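Long-range contact in NleG5-1 effector (Enterobacteria phage YYZ-2008, PDB 5VGC), which is an effector that probably acts as a ubiquitin-protein transferase and binds calcium ions: residues Ser111-Glu123 against Asp169-Ala181. The protein carries 1 engineered substitution. Numbering follows the deposited sequence.
Sequences SNYQLEELLDKIE and DKMALIHLVKTRA. With CA (calcium ion), chain E.
Val-177 sits as a knob among Leu-115, Leu-118, Leu-119 and Ile-122, meeting Leu-118 tip to tip; in return, Ile-122 fills the hole between Lys-170, Leu-173, Ile-174 and Val-177. Ile-122 splits its branches: CG2 lies against the Lys-170 stem, while CD1 comes to 3.9 Å from Val-177 CG2 and also touches Leu-173. This tightly packed side faces the sheet: Val-154 packs on Ile-122 and Leu-173, Ile-195 on Leu-118 and Leu-173. The helical segments run antiparallel (171° between their N-to-C directions), axes 10.6 Å apart at closest approach, a knobs-into-holes pair beside the curled sheet of the NleG domain, whose family is grouped with RING domains. Packing is looser along the outer side, where Leu-119 crosses Ile-174 and the Lys-178 stem at about right angles, its CD1 4.1 Å from Lys-178 CE. Polar contacts lie at both ends. Lys-170, extended beyond CG, brings NZ to the syn side of solvent-exposed Glu-123 OE1 at 2.7 Å, tilted from the carboxylate plane, in a salt bridge. At the other end Arg-180 bends at chi2 (76°), and NE donates to Ser-111 OG in the guanidinium plane, 2.8 Å and nearly straight (174°). NH1, its partner tilted from that plane, binds Lys-178 O at 2.9 Å, limiting the group's rotation; NH2 reaches Asn-112 OD1 only weakly. Arg-180 is also the positive-phi C-prime residue of a Schellman motif, and from this turn its carbonyl O binds a calcium ion at 2.5 Å, which a water also ligates.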
loop_
_atom_site.group_PDB
_atom_site.type_symbol
_atom_site.label_atom_id
_atom_site.label_comp_id
_atom_site.label_asym_id
_atom_site.label_seq_id
_atom_site.Cartn_x
_atom_site.Cartn_y
_atom_site.Cartn_z
ATOM N N SER A 111 2.189 -12.699 -2.541
ATOM C CA SER A 111 2.804 -13.936 -2.034
ATOM C C SER A 111 2.007 -15.223 -2.386
ATOM O O SER A 111 2.625 -16.277 -2.759
ATOM C CB SER A 111 3.059 -13.821 -0.533
ATOM O OG SER A 111 1.858 -13.649 0.203
ATOM N N ASN A 112 0.663 -15.140 -2.334
ATOM C CA ASN A 112 -0.228 -16.249 -2.711
ATOM C C ASN A 112 0.159 -16.917 -4.039
ATOM O O ASN A 112 0.028 -18.128 -4.199
ATOM C CB ASN A 112 -1.700 -15.804 -2.829
ATOM C CG ASN A 112 -2.274 -15.231 -1.526
ATOM O OD1 ASN A 112 -1.571 -14.699 -0.655
ATOM N ND2 ASN A 112 -3.573 -15.332 -1.401
ATOM N N TYR A 113 0.613 -16.115 -4.992
ATOM C CA TYR A 113 0.954 -16.635 -6.307
ATOM C C TYR A 113 2.340 -17.275 -6.321
ATOM O O TYR A 113 2.623 -18.185 -7.089
ATOM C CB TYR A 113 0.762 -15.518 -7.349
ATOM C CG TYR A 113 -0.664 -14.948 -7.260
ATOM C CD1 TYR A 113 -1.735 -15.587 -7.883
ATOM C CD2 TYR A 113 -0.936 -13.789 -6.521
ATOM C CE1 TYR A 113 -3.018 -15.089 -7.790
ATOM C CE2 TYR A 113 -2.217 -13.284 -6.416
ATOM C CZ TYR A 113 -3.258 -13.933 -7.056
ATOM O OH TYR A 113 -4.542 -13.436 -6.963
ATOM N N GLN A 114 3.230 -16.777 -5.457
ATOM C CA GLN A 114 4.641 -17.233 -5.401
ATOM C C GLN A 114 4.871 -18.438 -4.426
ATOM O O GLN A 114 5.931 -19.125 -4.437
ATOM C CB GLN A 114 5.470 -16.061 -4.906
ATOM C CG GLN A 114 5.476 -14.861 -5.830
ATOM C CD GLN A 114 6.251 -13.692 -5.277
ATOM O OE1 GLN A 114 6.688 -13.701 -4.118
ATOM N NE2 GLN A 114 6.435 -12.671 -6.104
ATOM N N LEU A 115 3.875 -18.650 -3.583
ATOM C CA LEU A 115 4.043 -19.530 -2.437
ATOM C C LEU A 115 4.429 -20.978 -2.781
ATOM O O LEU A 115 5.394 -21.535 -2.216
ATOM C CB LEU A 115 2.776 -19.535 -1.568
ATOM C CG LEU A 115 2.916 -20.151 -0.198
ATOM C CD1 LEU A 115 3.792 -19.287 0.708
ATOM C CD2 LEU A 115 1.541 -20.332 0.427
ATOM N N GLU A 116 3.656 -21.578 -3.694
ATOM C CA GLU A 116 3.810 -22.995 -4.056
ATOM C C GLU A 116 5.194 -23.266 -4.671
ATOM O O GLU A 116 5.880 -24.216 -4.263
ATOM C CB GLU A 116 2.668 -23.464 -4.979
ATOM C CG GLU A 116 1.546 -24.222 -4.277
ATOM C CD GLU A 116 1.644 -25.731 -4.490
ATOM O OE1 GLU A 116 2.681 -26.318 -4.105
ATOM O OE2 GLU A 116 0.693 -26.332 -5.045
ATOM N N GLU A 117 5.587 -22.415 -5.615
ATOM C CA GLU A 117 6.935 -22.402 -6.172
ATOM C C GLU A 117 8.046 -22.306 -5.085
ATOM O O GLU A 117 9.030 -23.083 -5.087
ATOM C CB GLU A 117 7.034 -21.268 -7.209
ATOM C CG GLU A 117 8.439 -20.895 -7.684
ATOM C CD GLU A 117 8.501 -20.241 -9.054
ATOM O OE1 GLU A 117 7.504 -20.326 -9.803
ATOM O OE2 GLU A 117 9.565 -19.658 -9.370
ATOM N N LEU A 118 7.873 -21.376 -4.153
ATOM C CA LEU A 118 8.841 -21.163 -3.081
ATOM C C LEU A 118 8.957 -22.401 -2.152
ATOM O O LEU A 118 10.083 -22.887 -1.832
ATOM C CB LEU A 118 8.453 -19.910 -2.294
ATOM C CG LEU A 118 9.346 -19.398 -1.184
ATOM C CD1 LEU A 118 10.777 -19.252 -1.658
ATOM C CD2 LEU A 118 8.798 -18.053 -0.750
ATOM N N LEU A 119 7.797 -22.902 -1.729
ATOM C CA LEU A 119 7.746 -24.109 -0.906
ATOM C C LEU A 119 8.346 -25.321 -1.630
ATOM O O LEU A 119 9.134 -26.100 -1.036
ATOM C CB LEU A 119 6.305 -24.406 -0.474
ATOM C CG LEU A 119 5.706 -23.441 0.553
ATOM C CD1 LEU A 119 4.262 -23.794 0.813
ATOM C CD2 LEU A 119 6.472 -23.468 1.872
ATOM N N ASP A 120 7.991 -25.467 -2.904
ATOM C CA ASP A 120 8.598 -26.517 -3.740
ATOM C C ASP A 120 10.111 -26.363 -3.794
ATOM O O ASP A 120 10.838 -27.368 -3.647
ATOM C CB ASP A 120 8.013 -26.542 -5.177
ATOM C CG ASP A 120 6.647 -27.222 -5.249
ATOM O OD1 ASP A 120 6.177 -27.787 -4.236
ATOM O OD2 ASP A 120 6.027 -27.195 -6.336
ATOM N N LYS A 121 10.599 -25.135 -3.990
ATOM C CA LYS A 121 12.053 -24.962 -4.013
ATOM C C LYS A 121 12.689 -25.286 -2.668
ATOM O O LYS A 121 13.764 -25.923 -2.630
ATOM C CB LYS A 121 12.495 -23.594 -4.486
ATOM C CG LYS A 121 14.001 -23.518 -4.663
ATOM C CD LYS A 121 14.399 -22.470 -5.670
ATOM C CE LYS A 121 15.892 -22.545 -5.937
ATOM N NZ LYS A 121 16.320 -21.245 -6.543
ATOM N N ILE A 122 12.052 -24.881 -1.570
ATOM C CA ILE A 122 12.590 -25.287 -0.253
ATOM C C ILE A 122 12.691 -26.822 -0.214
ATOM O O ILE A 122 13.792 -27.406 0.020
ATOM C CB ILE A 122 11.750 -24.733 0.917
ATOM C CG1 ILE A 122 12.036 -23.233 1.058
ATOM C CG2 ILE A 122 12.064 -25.465 2.222
ATOM C CD1 ILE A 122 11.085 -22.498 1.973
ATOM N N GLU A 123 11.543 -27.446 -0.485
ATOM C CA GLU A 123 11.472 -28.898 -0.517
ATOM C C GLU A 123 12.600 -29.534 -1.362
ATOM O O GLU A 123 13.255 -30.481 -0.930
ATOM C CB GLU A 123 10.100 -29.345 -1.025
ATOM C CG GLU A 123 9.711 -30.753 -0.649
ATOM C CD GLU A 123 9.667 -30.954 0.841
ATOM O OE1 GLU A 123 10.199 -31.996 1.278
ATOM O OE2 GLU A 123 9.118 -30.081 1.575
ATOM N N ASP A 169 16.816 -24.416 9.579
ATOM C CA ASP A 169 15.885 -25.521 9.736
ATOM C C ASP A 169 14.739 -25.359 8.720
ATOM O O ASP A 169 14.025 -24.315 8.676
ATOM C CB ASP A 169 15.329 -25.571 11.165
ATOM C CG ASP A 169 14.687 -26.910 11.509
ATOM O OD1 ASP A 169 13.731 -27.310 10.827
ATOM O OD2 ASP A 169 15.130 -27.561 12.485
ATOM N N LYS A 170 14.573 -26.422 7.924
ATOM C CA LYS A 170 13.538 -26.496 6.901
ATOM C C LYS A 170 12.170 -26.028 7.418
ATOM O O LYS A 170 11.506 -25.156 6.803
ATOM C CB LYS A 170 13.448 -27.930 6.399
ATOM C CG LYS A 170 12.508 -28.156 5.223
ATOM C CD LYS A 170 12.379 -29.637 4.966
ATOM C CE LYS A 170 11.307 -29.873 3.929
ATOM N NZ LYS A 170 10.968 -31.311 3.794
ATOM N N MET A 171 11.757 -26.603 8.549
ATOM C CA MET A 171 10.483 -26.271 9.186
ATOM C C MET A 171 10.402 -24.774 9.506
ATOM O O MET A 171 9.334 -24.150 9.334
ATOM C CB MET A 171 10.270 -27.107 10.466
ATOM C CG MET A 171 10.142 -28.623 10.252
ATOM S SD MET A 171 9.972 -29.700 11.720
ATOM C CE MET A 171 11.658 -29.730 12.324
ATOM N N ALA A 172 11.530 -24.203 9.956
ATOM C CA ALA A 172 11.609 -22.778 10.265
ATOM C C ALA A 172 11.445 -21.960 8.997
ATOM O O ALA A 172 10.692 -20.987 8.978
ATOM C CB ALA A 172 12.923 -22.441 10.937
ATOM N N LEU A 173 12.145 -22.362 7.934
ATOM C CA LEU A 173 11.997 -21.647 6.654
ATOM C C LEU A 173 10.540 -21.693 6.122
ATOM O O LEU A 173 9.967 -20.660 5.678
ATOM C CB LEU A 173 12.974 -22.199 5.609
ATOM C CG LEU A 173 13.583 -21.172 4.663
ATOM C CD1 LEU A 173 14.310 -20.090 5.452
ATOM C CD2 LEU A 173 14.517 -21.894 3.704
ATOM N N ILE A 174 9.952 -22.894 6.192
ATOM C CA ILE A 174 8.538 -23.059 5.863
ATOM C C ILE A 174 7.635 -22.114 6.697
ATOM O O ILE A 174 6.705 -21.461 6.143
ATOM C CB ILE A 174 8.095 -24.519 5.977
ATOM C CG1 ILE A 174 8.725 -25.306 4.806
ATOM C CG2 ILE A 174 6.548 -24.626 5.935
ATOM C CD1 ILE A 174 8.602 -26.812 4.907
ATOM N N HIS A 175 7.911 -22.031 7.997
ATOM C CA HIS A 175 7.206 -21.109 8.882
ATOM C C HIS A 175 7.411 -19.643 8.489
ATOM O O HIS A 175 6.447 -18.871 8.482
ATOM C CB HIS A 175 7.634 -21.328 10.326
ATOM C CG HIS A 175 6.967 -20.418 11.305
ATOM N ND1 HIS A 175 7.605 -19.332 11.863
ATOM C CD2 HIS A 175 5.725 -20.445 11.842
ATOM C CE1 HIS A 175 6.782 -18.723 12.698
ATOM N NE2 HIS A 175 5.636 -19.381 12.707
ATOM N N LEU A 176 8.642 -19.258 8.160
ATOM C CA LEU A 176 8.922 -17.875 7.734
ATOM C C LEU A 176 8.174 -17.537 6.450
ATOM O O LEU A 176 7.563 -16.439 6.353
ATOM C CB LEU A 176 10.411 -17.620 7.498
ATOM C CG LEU A 176 11.342 -17.678 8.702
ATOM C CD1 LEU A 176 12.795 -17.547 8.258
ATOM C CD2 LEU A 176 11.013 -16.631 9.725
ATOM N N VAL A 177 8.224 -18.461 5.482
ATOM C CA VAL A 177 7.565 -18.212 4.196
ATOM C C VAL A 177 6.031 -18.184 4.361
ATOM O O VAL A 177 5.367 -17.219 3.920
ATOM C CB VAL A 177 8.013 -19.239 3.125
ATOM C CG1 VAL A 177 7.136 -19.181 1.872
ATOM C CG2 VAL A 177 9.460 -18.998 2.768
ATOM N N LYS A 178 5.471 -19.208 5.014
ATOM C CA LYS A 178 4.016 -19.264 5.202
ATOM C C LYS A 178 3.427 -18.089 5.983
ATOM O O LYS A 178 2.297 -17.687 5.731
ATOM C CB LYS A 178 3.602 -20.580 5.827
ATOM C CG LYS A 178 3.706 -21.774 4.865
ATOM C CD LYS A 178 3.154 -23.003 5.556
ATOM C CE LYS A 178 3.127 -24.240 4.699
ATOM N NZ LYS A 178 2.463 -25.317 5.487
ATOM N N THR A 179 4.187 -17.530 6.923
ATOM C CA THR A 179 3.762 -16.337 7.648
ATOM C C THR A 179 4.186 -15.056 6.927
ATOM O O THR A 179 4.002 -13.976 7.473
ATOM C CB THR A 179 4.298 -16.305 9.103
ATOM O OG1 THR A 179 5.729 -16.239 9.109
ATOM C CG2 THR A 179 3.830 -17.528 9.896
ATOM N N ARG A 180 4.747 -15.150 5.710
ATOM C CA ARG A 180 5.181 -13.954 4.976
ATOM C C ARG A 180 6.149 -13.079 5.816
ATOM O O ARG A 180 6.199 -11.845 5.662
ATOM C CB ARG A 180 3.943 -13.134 4.505
ATOM C CG ARG A 180 3.222 -13.683 3.280
ATOM C CD ARG A 180 2.364 -14.907 3.575
ATOM N NE ARG A 180 1.586 -15.314 2.394
ATOM C CZ ARG A 180 0.748 -16.353 2.349
ATOM N NH1 ARG A 180 0.570 -17.126 3.418
ATOM N NH2 ARG A 180 0.087 -16.628 1.227
ATOM N N ALA A 181 6.936 -13.721 6.684
ATOM C CA ALA A 181 7.841 -12.987 7.574
ATOM C C ALA A 181 9.067 -12.539 6.805
ATOM O O ALA A 181 9.482 -13.170 5.812
ATOM C CB ALA A 181 8.287 -13.848 8.741
HETATM CA CA CA E . 6.008 -9.457 5.126
HETATM O O HOH W 1 8.150 -9.590 4.214
#